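Local coordinates for surface presentation of antigens protein spaK (Salmonella typhimurium, PDB 2FM8) that acts as a type III secretion chaperone, storing effector proteins such as SipA and SopE in the bacterial cytoplasm and keeping them competent for rapid delivery into host cells, at residues L4-L9 / S31-D36; I43-K48 / V52-Q57; G87-G92 / N120-Y125; D107-S110 / K114-T117. All coordinates share one frame; numbering follows the deposited sequence.

Contact 1: residues L4-L9 / S31-D36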
loop_
_atom_site.group_PDB
_atom_site.type_symbol
_atom_site.label_atom_id
_atom_site.label_comp_id
_atom_site.label_asym_id
_atom_site.label_seq_id
_atom_site.Cartn_x
_atom_site.Cartn_y
_atom_site.Cartn_z
ATOM N N LEU A 4 -21.316 23.571 18.938
ATOM C CA LEU A 4 -21.819 22.943 17.696
ATOM C C LEU A 4 -22.773 21.789 17.975
ATOM O O LEU A 4 -22.424 20.843 18.675
ATOM C CB LEU A 4 -20.686 22.428 16.798
ATOM C CG LEU A 4 -21.193 21.696 15.530
ATOM C CD1 LEU A 4 -21.799 22.670 14.538
ATOM C CD2 LEU A 4 -20.123 20.919 14.864
ATOM N N ASP A 5 -23.969 21.857 17.403
ATOM C CA ASP A 5 -24.938 20.792 17.567
ATOM C C ASP A 5 -24.984 20.020 16.257
ATOM O O ASP A 5 -25.576 20.478 15.280
ATOM C CB ASP A 5 -26.304 21.374 17.928
ATOM C CG ASP A 5 -27.314 20.308 18.340
ATOM O OD1 ASP A 5 -27.169 19.112 18.007
ATOM O OD2 ASP A 5 -28.275 20.679 19.018
ATOM N N ILE A 6 -24.351 18.851 16.239
ATOM C CA ILE A 6 -24.237 18.060 15.003
ATOM C C ILE A 6 -25.599 17.511 14.504
ATOM O O ILE A 6 -25.888 17.532 13.305
ATOM C CB ILE A 6 -23.131 16.951 15.125
ATOM C CG1 ILE A 6 -22.814 16.341 13.757
ATOM C CG2 ILE A 6 -23.518 15.855 16.101
ATOM C CD1 ILE A 6 -22.294 17.329 12.748
ATOM N N ALA A 7 -26.437 17.038 15.423
ATOM C CA ALA A 7 -27.785 16.617 15.059
ATOM C C ALA A 7 -28.529 17.752 14.343
ATOM O O ALA A 7 -29.175 17.526 13.319
ATOM C CB ALA A 7 -28.574 16.146 16.292
ATOM N N GLU A 8 -28.418 18.973 14.851
ATOM C CA GLU A 8 -29.172 20.061 14.240
ATOM C C GLU A 8 -28.589 20.461 12.895
ATOM O O GLU A 8 -29.337 20.819 11.967
ATOM C CB GLU A 8 -29.335 21.264 15.168
ATOM C CG GLU A 8 -30.454 21.096 16.219
ATOM C CD GLU A 8 -31.758 20.383 15.710
ATOM O OE1 GLU A 8 -32.359 20.818 14.683
ATOM O OE2 GLU A 8 -32.169 19.381 16.363
ATOM N N LEU A 9 -27.269 20.355 12.785
ATOM C CA LEU A 9 -26.604 20.558 11.510
ATOM C C LEU A 9 -27.059 19.532 10.455
ATOM O O LEU A 9 -27.390 19.906 9.323
ATOM C CB LEU A 9 -25.081 20.499 11.676
ATOM C CG LEU A 9 -24.288 21.228 10.596
ATOM C CD1 LEU A 9 -24.700 22.700 10.521
ATOM C CD2 LEU A 9 -22.782 21.082 10.837
ATOM N N SER A 31 -23.857 10.205 19.737
ATOM C CA SER A 31 -23.145 9.075 19.147
ATOM C C SER A 31 -23.034 9.377 17.647
ATOM O O SER A 31 -23.455 10.428 17.160
ATOM C CB SER A 31 -23.907 7.749 19.330
ATOM O OG SER A 31 -24.762 7.762 20.443
ATOM N N THR A 32 -22.530 8.413 16.913
ATOM C CA THR A 32 -22.496 8.503 15.479
ATOM C C THR A 32 -23.904 8.507 14.899
ATOM O O THR A 32 -24.738 7.694 15.284
ATOM C CB THR A 32 -21.689 7.355 14.964
ATOM O OG1 THR A 32 -20.394 7.442 15.571
ATOM C CG2 THR A 32 -21.564 7.397 13.468
ATOM N N ILE A 33 -24.152 9.469 14.012
ATOM C CA ILE A 33 -25.352 9.530 13.188
ATOM C C ILE A 33 -25.091 8.707 11.928
ATOM O O ILE A 33 -24.011 8.793 11.333
ATOM C CB ILE A 33 -25.680 10.976 12.810
ATOM C CG1 ILE A 33 -26.010 11.769 14.063
ATOM C CG2 ILE A 33 -26.853 11.050 11.842
ATOM C CD1 ILE A 33 -26.116 13.227 13.835
ATOM N N VAL A 34 -26.067 7.892 11.549
ATOM C CA VAL A 34 -25.938 6.987 10.423
ATOM C C VAL A 34 -27.061 7.275 9.419
ATOM O O VAL A 34 -28.235 7.300 9.799
ATOM C CB VAL A 34 -25.977 5.509 10.860
ATOM C CG1 VAL A 34 -25.805 4.592 9.647
ATOM C CG2 VAL A 34 -24.878 5.229 11.862
ATOM N N LEU A 35 -26.679 7.513 8.168
ATOM C CA LEU A 35 -27.612 7.595 7.026
ATOM C C LEU A 35 -27.576 6.301 6.221
ATOM O O LEU A 35 -26.566 6.013 5.554
ATOM C CB LEU A 35 -27.218 8.743 6.084
ATOM C CG LEU A 35 -26.811 10.097 6.674
ATOM C CD1 LEU A 35 -26.619 11.075 5.558
ATOM C CD2 LEU A 35 -27.829 10.600 7.633
ATOM N N ASP A 36 -28.627 5.495 6.328
ATOM C CA ASP A 36 -28.755 4.292 5.510
ATOM C C ASP A 36 -29.269 4.710 4.132
ATOM O O ASP A 36 -30.080 5.621 4.029
ATOM C CB ASP A 36 -29.718 3.268 6.122
ATOM C CG ASP A 36 -29.237 2.720 7.464
ATOM O OD1 ASP A 36 -28.076 2.239 7.546
ATOM O OD2 ASP A 36 -30.030 2.785 8.436
#
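I33 lays the end of its side chain over the start of helix 6-17, its CD1 resting 4.0 Å from CA of A7. Here the N-terminal helix packs against the first strand of the antiparallel sheet, a helix-on-sheet layering within the alpha+beta fold of this secretion chaperone. I33 is directed at the helix from strand 32-37. With CG1 beside its own backbone N (chi1 -64°) and an extended second torsion (chi2 170°), the branch projects CD1 far enough to bridge the layers. The A7 side chain is a single methyl, so I33 can come down close to the helix backbone here. At the residue just before, CG2 of I6 lies 4.3 Å from CD1 of I33, a looser, purely apolar touch. Isoleucine suits both positions: the residues are buried, and branched aliphatic chains pack between helix and sheet without needing polar partners. I6 also spreads over I45, V47 and V52 of the next two strands, and I27 covers A7 from a loop. On its other edge, strand 32-37 pairs antiparallel with a strand of another protein chain in the assembly, which carries the sheet across the interface. The contact therefore backs the very strand that receives the partner. The helix begins at D5, its N-cap residue, where a short acidic side chain can bend back to an amide of the first turn. D5 O accepts from L9 N at 3.0 Å, and the carboxylate makes a weak capping bond, from E8 N to D5 OD1 at 3.4 Å.

Contact 2: residues I43-K48 / V52-Q57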
loop_
_atom_site.group_PDB
_atom_site.type_symbol
_atom_site.label_atom_id
_atom_site.label_comp_id
_atom_site.label_asym_id
_atom_site.label_seq_id
_atom_site.Cartn_x
_atom_site.Cartn_y
_atom_site.Cartn_z
ATOM N N ILE A 43 -23.628 6.120 5.362
ATOM C CA ILE A 43 -22.793 7.256 5.711
ATOM C C ILE A 43 -22.891 7.537 7.226
ATOM O O ILE A 43 -24.001 7.665 7.786
ATOM C CB ILE A 43 -23.206 8.470 4.897
ATOM C CG1 ILE A 43 -23.034 8.160 3.406
ATOM C CG2 ILE A 43 -22.440 9.739 5.360
ATOM C CD1 ILE A 43 -23.516 9.264 2.451
ATOM N N CYS A 44 -21.730 7.601 7.878
ATOM C CA CYS A 44 -21.622 7.917 9.290
ATOM C C CYS A 44 -21.102 9.329 9.456
ATOM O O CYS A 44 -20.219 9.780 8.725
ATOM C CB CYS A 44 -20.705 6.948 10.021
ATOM S SG CYS A 44 -21.175 5.209 9.869
ATOM N N ILE A 45 -21.682 10.024 10.429
ATOM C CA ILE A 45 -21.261 11.356 10.795
ATOM C C ILE A 45 -20.927 11.375 12.274
ATOM O O ILE A 45 -21.740 10.961 13.108
ATOM C CB ILE A 45 -22.329 12.401 10.511
ATOM C CG1 ILE A 45 -22.795 12.282 9.052
ATOM C CG2 ILE A 45 -21.754 13.802 10.828
ATOM C CD1 ILE A 45 -24.177 12.626 8.824
ATOM N N SER A 46 -19.737 11.851 12.604
ATOM C CA SER A 46 -19.365 11.954 14.004
ATOM C C SER A 46 -18.441 13.097 14.349
ATOM O O SER A 46 -17.648 13.533 13.525
ATOM C CB SER A 46 -18.705 10.673 14.471
ATOM O OG SER A 46 -18.940 10.607 15.861
ATOM N N VAL A 47 -18.575 13.559 15.598
ATOM C CA VAL A 47 -17.685 14.547 16.203
ATOM C C VAL A 47 -16.677 13.843 17.104
ATOM O O VAL A 47 -17.028 13.087 18.017
ATOM C CB VAL A 47 -18.457 15.594 17.008
ATOM C CG1 VAL A 47 -17.508 16.657 17.584
ATOM C CG2 VAL A 47 -19.517 16.234 16.126
ATOM N N LYS A 48 -15.412 14.106 16.844
ATOM C CA LYS A 48 -14.352 13.436 17.534
ATOM C C LYS A 48 -13.426 14.545 17.968
ATOM O O LYS A 48 -12.742 15.139 17.143
ATOM C CB LYS A 48 -13.672 12.441 16.600
ATOM C CG LYS A 48 -12.947 11.292 17.295
ATOM C CD LYS A 48 -12.504 10.243 16.246
ATOM C CE LYS A 48 -11.474 9.235 16.802
ATOM N NZ LYS A 48 -10.368 8.945 15.794
ATOM N N VAL A 52 -15.231 17.228 12.976
ATOM C CA VAL A 52 -16.355 16.544 12.363
ATOM C C VAL A 52 -15.889 15.624 11.225
ATOM O O VAL A 52 -15.257 16.068 10.272
ATOM C CB VAL A 52 -17.402 17.521 11.865
ATOM C CG1 VAL A 52 -18.533 16.773 11.181
ATOM C CG2 VAL A 52 -17.950 18.319 13.054
ATOM N N TRP A 53 -16.209 14.343 11.353
ATOM C CA TRP A 53 -15.896 13.355 10.349
ATOM C C TRP A 53 -17.141 12.790 9.649
ATOM O O TRP A 53 -18.147 12.460 10.287
ATOM C CB TRP A 53 -15.169 12.183 11.003
ATOM C CG TRP A 53 -13.780 12.454 11.474
ATOM C CD1 TRP A 53 -13.421 12.893 12.695
ATOM C CD2 TRP A 53 -12.560 12.243 10.744
ATOM N NE1 TRP A 53 -12.076 12.991 12.787
ATOM C CE2 TRP A 53 -11.510 12.593 11.603
ATOM C CE3 TRP A 53 -12.258 11.788 9.457
ATOM C CZ2 TRP A 53 -10.164 12.516 11.216
ATOM C CZ3 TRP A 53 -10.916 11.716 9.063
ATOM C CH2 TRP A 53 -9.891 12.071 9.937
ATOM N N ILE A 54 -17.045 12.646 8.331
ATOM C CA ILE A 54 -18.034 11.891 7.551
ATOM C C ILE A 54 -17.283 10.691 7.003
ATOM O O ILE A 54 -16.176 10.852 6.464
ATOM C CB ILE A 54 -18.601 12.734 6.384
ATOM C CG1 ILE A 54 -19.285 13.999 6.896
ATOM C CG2 ILE A 54 -19.604 11.933 5.520
ATOM C CD1 ILE A 54 -19.501 15.035 5.762
ATOM N N TRP A 55 -17.836 9.495 7.148
ATOM C CA TRP A 55 -17.149 8.328 6.609
ATOM C C TRP A 55 -18.101 7.207 6.240
ATOM O O TRP A 55 -19.278 7.248 6.565
ATOM C CB TRP A 55 -16.073 7.838 7.566
ATOM C CG TRP A 55 -16.529 6.950 8.676
ATOM C CD1 TRP A 55 -16.524 5.558 8.698
ATOM C CD2 TRP A 55 -17.023 7.360 9.936
ATOM N NE1 TRP A 55 -16.984 5.104 9.900
ATOM C CE2 TRP A 55 -17.310 6.184 10.680
ATOM C CE3 TRP A 55 -17.247 8.599 10.517
ATOM C CZ2 TRP A 55 -17.804 6.222 11.963
ATOM C CZ3 TRP A 55 -17.743 8.639 11.785
ATOM C CH2 TRP A 55 -18.015 7.462 12.509
ATOM N N ALA A 56 -17.565 6.241 5.519
ATOM C CA ALA A 56 -18.290 5.048 5.107
ATOM C C ALA A 56 -17.312 3.901 4.939
ATOM O O ALA A 56 -16.240 4.080 4.368
ATOM C CB ALA A 56 -19.028 5.294 3.802
ATOM N N GLN A 57 -17.683 2.730 5.431
ATOM C CA GLN A 57 -17.027 1.480 5.031
ATOM C C GLN A 57 -17.436 1.081 3.633
ATOM O O GLN A 57 -18.590 1.250 3.252
ATOM C CB GLN A 57 -17.371 0.367 6.011
ATOM C CG GLN A 57 -16.767 0.594 7.367
ATOM C CD GLN A 57 -17.211 -0.449 8.362
ATOM O OE1 GLN A 57 -17.801 -1.468 7.979
ATOM N NE2 GLN A 57 -16.913 -0.224 9.646
HETATM O O HOH W 1 -10.452 13.706 15.140
#
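W55 folds its indole across C44 on the neighbouring strand, and its first torsion explains how. CG leaves CB between the backbone N and the carbonyl carbon (chi1 83°), swinging the ring over strand 43-48. Beyond CG, CD2 passes over CB of C44, while CE3 lies 3.7 Å from O of C44. Farther out, CE2 and CZ2 lie against both CB and SG of C44. At the far end CZ3 meets CB of S46 at 3.5 Å, an approach in the plane of the ring to its edge, and CH2 touches the same carbon. C44 CB stands 3.4 Å from the centroid of the W55 six-membered ring and only 8° off its normal, a CH-pi contact over the face. The SG of C44 is more oblique, 4.4 Å from the centroid of the five-membered ring. The small side chains of C44 and S46 leave room for the indole. T32 borders it from the next strand, and another protein chain packs on it through an apolar side chain.

The reverse face is aliphatic: I43 and I54 lie side by side with their CG2 atoms 3.6 Å apart, turned toward helix 112-132. Four nearly straight backbone bonds hold the strands together, including C44 N to W55 O at 2.8 Å and W53 N to S46 O at 2.7 Å. A water accepts from W53 NE1 at 2.9 Å and donates weakly to K48 O. Alternating hydrogen-bonded pairs (C44-W55, S46-W53) and non-hydrogen-bonded pairs (I45-I54, V47-V52) mark an antiparallel ladder, and the short link between the strands makes it a beta hairpin.

Contact 3: residues G87-G92 / N120-Y125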
loop_
_atom_site.group_PDB
_atom_site.type_symbol
_atom_site.label_atom_id
_atom_site.label_comp_id
_atom_site.label_asym_id
_atom_site.label_seq_id
_atom_site.Cartn_x
_atom_site.Cartn_y
_atom_site.Cartn_z
ATOM N N GLY A 87 -7.938 19.384 1.527
ATOM C CA GLY A 87 -8.397 19.290 0.142
ATOM C C GLY A 87 -8.462 17.871 -0.404
ATOM O O GLY A 87 -8.485 17.672 -1.615
ATOM N N GLN A 88 -8.537 16.889 0.496
ATOM C CA GLN A 88 -8.456 15.515 0.115
ATOM C C GLN A 88 -9.180 14.557 1.067
ATOM O O GLN A 88 -9.055 14.656 2.284
ATOM C CB GLN A 88 -6.970 15.121 -0.002
ATOM C CG GLN A 88 -6.677 14.312 -1.196
ATOM C CD GLN A 88 -5.193 14.106 -1.443
ATOM O OE1 GLN A 88 -4.602 14.747 -2.322
ATOM N NE2 GLN A 88 -4.597 13.166 -0.713
ATOM N N LEU A 89 -9.944 13.629 0.490
ATOM C CA LEU A 89 -10.491 12.493 1.247
ATOM C C LEU A 89 -9.365 11.577 1.700
ATOM O O LEU A 89 -8.292 11.547 1.092
ATOM C CB LEU A 89 -11.484 11.699 0.388
ATOM C CG LEU A 89 -12.753 12.458 -0.051
ATOM C CD1 LEU A 89 -13.497 11.813 -1.169
ATOM C CD2 LEU A 89 -13.686 12.635 1.111
ATOM N N LEU A 90 -9.616 10.838 2.780
ATOM C CA LEU A 90 -8.639 9.923 3.398
ATOM C C LEU A 90 -9.202 8.520 3.324
ATOM O O LEU A 90 -10.410 8.323 3.265
ATOM C CB LEU A 90 -8.393 10.280 4.887
ATOM C CG LEU A 90 -7.906 11.701 5.165
ATOM C CD1 LEU A 90 -7.722 11.972 6.633
ATOM C CD2 LEU A 90 -6.592 12.005 4.444
ATOM N N LEU A 91 -8.315 7.544 3.342
ATOM C CA LEU A 91 -8.688 6.141 3.383
ATOM C C LEU A 91 -8.184 5.507 4.664
ATOM O O LEU A 91 -7.040 5.648 5.008
ATOM C CB LEU A 91 -8.102 5.387 2.193
ATOM C CG LEU A 91 -8.630 5.830 0.847
ATOM C CD1 LEU A 91 -7.733 5.255 -0.258
ATOM C CD2 LEU A 91 -10.067 5.397 0.626
ATOM N N GLY A 92 -9.038 4.784 5.340
ATOM C CA GLY A 92 -8.624 3.938 6.443
ATOM C C GLY A 92 -9.233 2.548 6.286
ATOM O O GLY A 92 -9.613 2.132 5.195
ATOM N N ASN A 120 -23.710 15.917 0.354
ATOM C CA ASN A 120 -24.051 15.507 -1.003
ATOM C C ASN A 120 -22.791 15.224 -1.814
ATOM O O ASN A 120 -22.763 14.305 -2.638
ATOM C CB ASN A 120 -24.897 16.584 -1.667
ATOM C CG ASN A 120 -26.335 16.577 -1.165
ATOM O OD1 ASN A 120 -27.106 15.663 -1.477
ATOM N ND2 ASN A 120 -26.692 17.573 -0.379
ATOM N N GLY A 121 -21.747 16.014 -1.562
ATOM C CA GLY A 121 -20.459 15.786 -2.181
ATOM C C GLY A 121 -19.875 14.442 -1.752
ATOM O O GLY A 121 -19.375 13.676 -2.575
ATOM N N PHE A 122 -19.957 14.154 -0.464
ATOM C CA PHE A 122 -19.541 12.857 0.053
ATOM C C PHE A 122 -20.336 11.737 -0.586
ATOM O O PHE A 122 -19.771 10.745 -0.985
ATOM C CB PHE A 122 -19.630 12.762 1.574
ATOM C CG PHE A 122 -18.943 11.543 2.125
ATOM C CD1 PHE A 122 -17.620 11.598 2.526
ATOM C CD2 PHE A 122 -19.610 10.328 2.213
ATOM C CE1 PHE A 122 -16.964 10.456 3.000
ATOM C CE2 PHE A 122 -18.970 9.196 2.702
ATOM C CZ PHE A 122 -17.644 9.265 3.092
ATOM N N TYR A 123 -21.644 11.891 -0.678
ATOM C CA TYR A 123 -22.466 10.914 -1.409
ATOM C C TYR A 123 -21.928 10.619 -2.820
ATOM O O TYR A 123 -21.828 9.452 -3.231
ATOM C CB TYR A 123 -23.927 11.407 -1.474
ATOM C CG TYR A 123 -24.875 10.443 -2.125
ATOM C CD1 TYR A 123 -25.527 9.462 -1.381
ATOM C CD2 TYR A 123 -25.108 10.486 -3.493
ATOM C CE1 TYR A 123 -26.386 8.556 -1.983
ATOM C CE2 TYR A 123 -25.985 9.565 -4.112
ATOM C CZ TYR A 123 -26.620 8.609 -3.346
ATOM O OH TYR A 123 -27.492 7.711 -3.940
ATOM N N ASN A 124 -21.651 11.677 -3.587
ATOM C CA ASN A 124 -21.114 11.533 -4.914
ATOM C C ASN A 124 -19.818 10.681 -4.905
ATOM O O ASN A 124 -19.654 9.734 -5.692
ATOM C CB ASN A 124 -20.747 12.909 -5.486
ATOM C CG ASN A 124 -21.912 13.667 -6.041
ATOM O OD1 ASN A 124 -22.995 13.145 -6.259
ATOM N ND2 ASN A 124 -21.677 14.946 -6.292
ATOM N N TYR A 125 -18.900 11.012 -4.009
ATOM C CA TYR A 125 -17.651 10.239 -3.933
ATOM C C TYR A 125 -17.868 8.839 -3.438
ATOM O O TYR A 125 -17.192 7.919 -3.875
ATOM C CB TYR A 125 -16.611 10.913 -3.055
ATOM C CG TYR A 125 -16.078 12.189 -3.615
ATOM C CD1 TYR A 125 -15.197 12.210 -4.698
ATOM C CD2 TYR A 125 -16.420 13.387 -3.021
ATOM C CE1 TYR A 125 -14.678 13.453 -5.161
ATOM C CE2 TYR A 125 -15.941 14.586 -3.477
ATOM C CZ TYR A 125 -15.101 14.624 -4.531
ATOM O OH TYR A 125 -14.682 15.897 -4.893
#
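L89 turns its CG away from its own carbonyl carbon (chi1 -64°) and Y125 does the same from the helix (chi1 -68°), which brings a leucine methyl onto a tyrosine ring. The contact belongs to the helix-on-sheet layering of the alpha+beta fold: the chain leading into the outer strand 90-94 meets helix 112-132. CD1 of L89 lies over one face of the ring, 3.9 Å from the Y125 centroid and 25° off its normal, a CH-pi contact. The methyl is displaced from the ring centre toward the root of the side chain, so its nearest atom is CG of Y125, at 3.6 Å. A tyrosine serves well at this partly exposed place, offering a broad apolar face while its hydroxyl lies at the far end of the ring. F122, three residues earlier and therefore on a similar side of the helix, receives the other methyl of the leucine. It is buried and wholly apolar, in keeping with its position against I54 and A56 of the sheet. L89 is further enclosed by I77, L100 and A102. The strand that follows takes part in the subunit interface: L90 packs on L90 of the second subunit and L91 on L74 of that subunit. One leucine thus spans two aromatic rings with its forked tip, the second branch ending with CD2 of L89 4.3 Å from CD1 of F122, obliquely to that ring.

Contact 4: residues D107-S110 / K114-T117; sequences DFLS and KFST
This is a local, partly buried contact in which the loop after strand 97-103 folds back on the first turns of helix 112-132, joined by apolar touches and a cation-pi interaction. On its outer side K114 reaches over the loop. A bend at its second torsion (chi2 -77°) turns the chain back, so that CD lies 3.5 Å from O of D107 and NZ comes 4.7 Å from the centroid of the F108 ring. The ammonium is off-centre, 27° from the ring normal. Lysine suits an exposed site of this kind: its methylenes cover F108 and the loop backbone while the charge stays near the surface. D107 OD2 is 6.1 Å from K114 NZ, too far for a salt bridge, though the opposite charge may add mild attraction.

F108 also presents its edge to the helix, with CD1 3.4 Å from O of K114 in the plane of the ring, where the slightly positive ring hydrogens suit a carbonyl oxygen. Its CE1 meets CG2 of T117. F108 O lies 3.3 Å from CA of F115, a strongly bent CA-H...O contact at best, and sits at the edge of the F115 ring, in its plane. On the inner side, L109 CD2 touches F115 CD1 at 3.8 Å. Both are large apolar residues, fitting their burial beside L9 and strand 51-57. At the start of helix 112-132, K114 N is hydrogen-bonded to D111 OD1. Exposed K114 and T117 against buried F115 and S116 make the helix start amphipathic, and the preceding loop packs on both sides: F108 under the lysine, L109 beside F115.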
loop_
_atom_site.group_PDB
_atom_site.type_symbol
_atom_site.label_atom_id
_atom_site.label_comp_id
_atom_site.label_asym_id
_atom_site.label_seq_id
_atom_site.Cartn_x
_atom_site.Cartn_y
_atom_site.Cartn_z
ATOM N N ASP A 107 -15.300 25.664 7.372
ATOM C CA ASP A 107 -16.057 26.442 6.377
ATOM C C ASP A 107 -17.341 25.748 5.975
ATOM O O ASP A 107 -18.278 26.407 5.546
ATOM C CB ASP A 107 -15.254 26.614 5.085
ATOM C CG ASP A 107 -14.115 27.594 5.219
ATOM O OD1 ASP A 107 -13.983 28.254 6.263
ATOM O OD2 ASP A 107 -13.352 27.695 4.265
ATOM N N PHE A 108 -17.380 24.422 6.055
ATOM C CA PHE A 108 -18.602 23.679 5.698
ATOM C C PHE A 108 -19.443 23.274 6.885
ATOM O O PHE A 108 -20.339 22.436 6.776
ATOM C CB PHE A 108 -18.221 22.489 4.820
ATOM C CG PHE A 108 -17.764 22.907 3.466
ATOM C CD1 PHE A 108 -18.672 23.033 2.433
ATOM C CD2 PHE A 108 -16.430 23.250 3.243
ATOM C CE1 PHE A 108 -18.254 23.454 1.178
ATOM C CE2 PHE A 108 -15.995 23.684 1.996
ATOM C CZ PHE A 108 -16.896 23.779 0.957
ATOM N N LEU A 109 -19.204 23.918 8.020
ATOM C CA LEU A 109 -19.923 23.601 9.252
ATOM C C LEU A 109 -20.752 24.782 9.760
ATOM O O LEU A 109 -21.356 24.665 10.809
ATOM C CB LEU A 109 -18.930 23.146 10.346
ATOM C CG LEU A 109 -18.114 21.885 10.005
ATOM C CD1 LEU A 109 -16.990 21.629 10.979
ATOM C CD2 LEU A 109 -19.059 20.686 9.968
ATOM N N SER A 110 -20.790 25.882 9.002
ATOM C CA SER A 110 -21.373 27.154 9.447
ATOM C C SER A 110 -22.900 27.179 9.413
ATOM O O SER A 110 -23.524 27.853 10.207
ATOM C CB SER A 110 -20.870 28.283 8.561
ATOM O OG SER A 110 -21.365 28.107 7.236
ATOM N N LYS A 114 -24.252 24.861 3.729
ATOM C CA LYS A 114 -22.849 24.506 3.632
ATOM C C LYS A 114 -22.617 23.011 4.001
ATOM O O LYS A 114 -21.899 22.297 3.287
ATOM C CB LYS A 114 -21.980 25.438 4.493
ATOM C CG LYS A 114 -21.552 26.794 3.812
ATOM C CD LYS A 114 -20.416 26.609 2.801
ATOM C CE LYS A 114 -19.979 27.930 2.062
ATOM N NZ LYS A 114 -18.664 27.780 1.269
ATOM N N PHE A 115 -23.237 22.537 5.084
ATOM C CA PHE A 115 -23.044 21.147 5.452
ATOM C C PHE A 115 -23.684 20.197 4.429
ATOM O O PHE A 115 -23.164 19.121 4.193
ATOM C CB PHE A 115 -23.513 20.851 6.877
ATOM C CG PHE A 115 -22.991 19.546 7.417
ATOM C CD1 PHE A 115 -21.625 19.304 7.483
ATOM C CD2 PHE A 115 -23.873 18.534 7.818
ATOM C CE1 PHE A 115 -21.130 18.103 7.961
ATOM C CE2 PHE A 115 -23.399 17.325 8.306
ATOM C CZ PHE A 115 -22.026 17.095 8.366
ATOM N N SER A 116 -24.806 20.614 3.844
ATOM C CA SER A 116 -25.465 19.883 2.766
ATOM C C SER A 116 -24.545 19.705 1.576
ATOM O O SER A 116 -24.529 18.657 0.983
ATOM C CB SER A 116 -26.758 20.585 2.334
ATOM O OG SER A 116 -27.547 19.773 1.472
ATOM N N THR A 117 -23.767 20.730 1.247
ATOM C CA THR A 117 -22.775 20.625 0.177
ATOM C C THR A 117 -21.761 19.521 0.476
ATOM O O THR A 117 -21.416 18.721 -0.408
ATOM C CB THR A 117 -22.058 21.972 -0.041
ATOM O OG1 THR A 117 -23.011 22.926 -0.558
ATOM C CG2 THR A 117 -20.867 21.842 -0.997
#

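Contacts 1, 2 and 3 all reach the one sheet; strands 32-37 and 43-48 of contacts 1 and 2 are neighbours in it. The hairpin adds regular backbone bonding, whereas segment 4-9 meets 31-36 by aliphatic packing alone. Contact 3, also buried, puts a methyl over an aromatic face, as contact 2 does with C44 on W55, but without backbone bonds, and reaches the hairpin through F122, which packs on I54. Contact 4 lies nearest the surface and is the one with a charged side chain interacting across its segments; yet L109 and F115 touch L9, V52 and I45, tying it to contacts 1 and 2. Contacts 3 and 4 share helix 112-132, their centres about 14 Å apart.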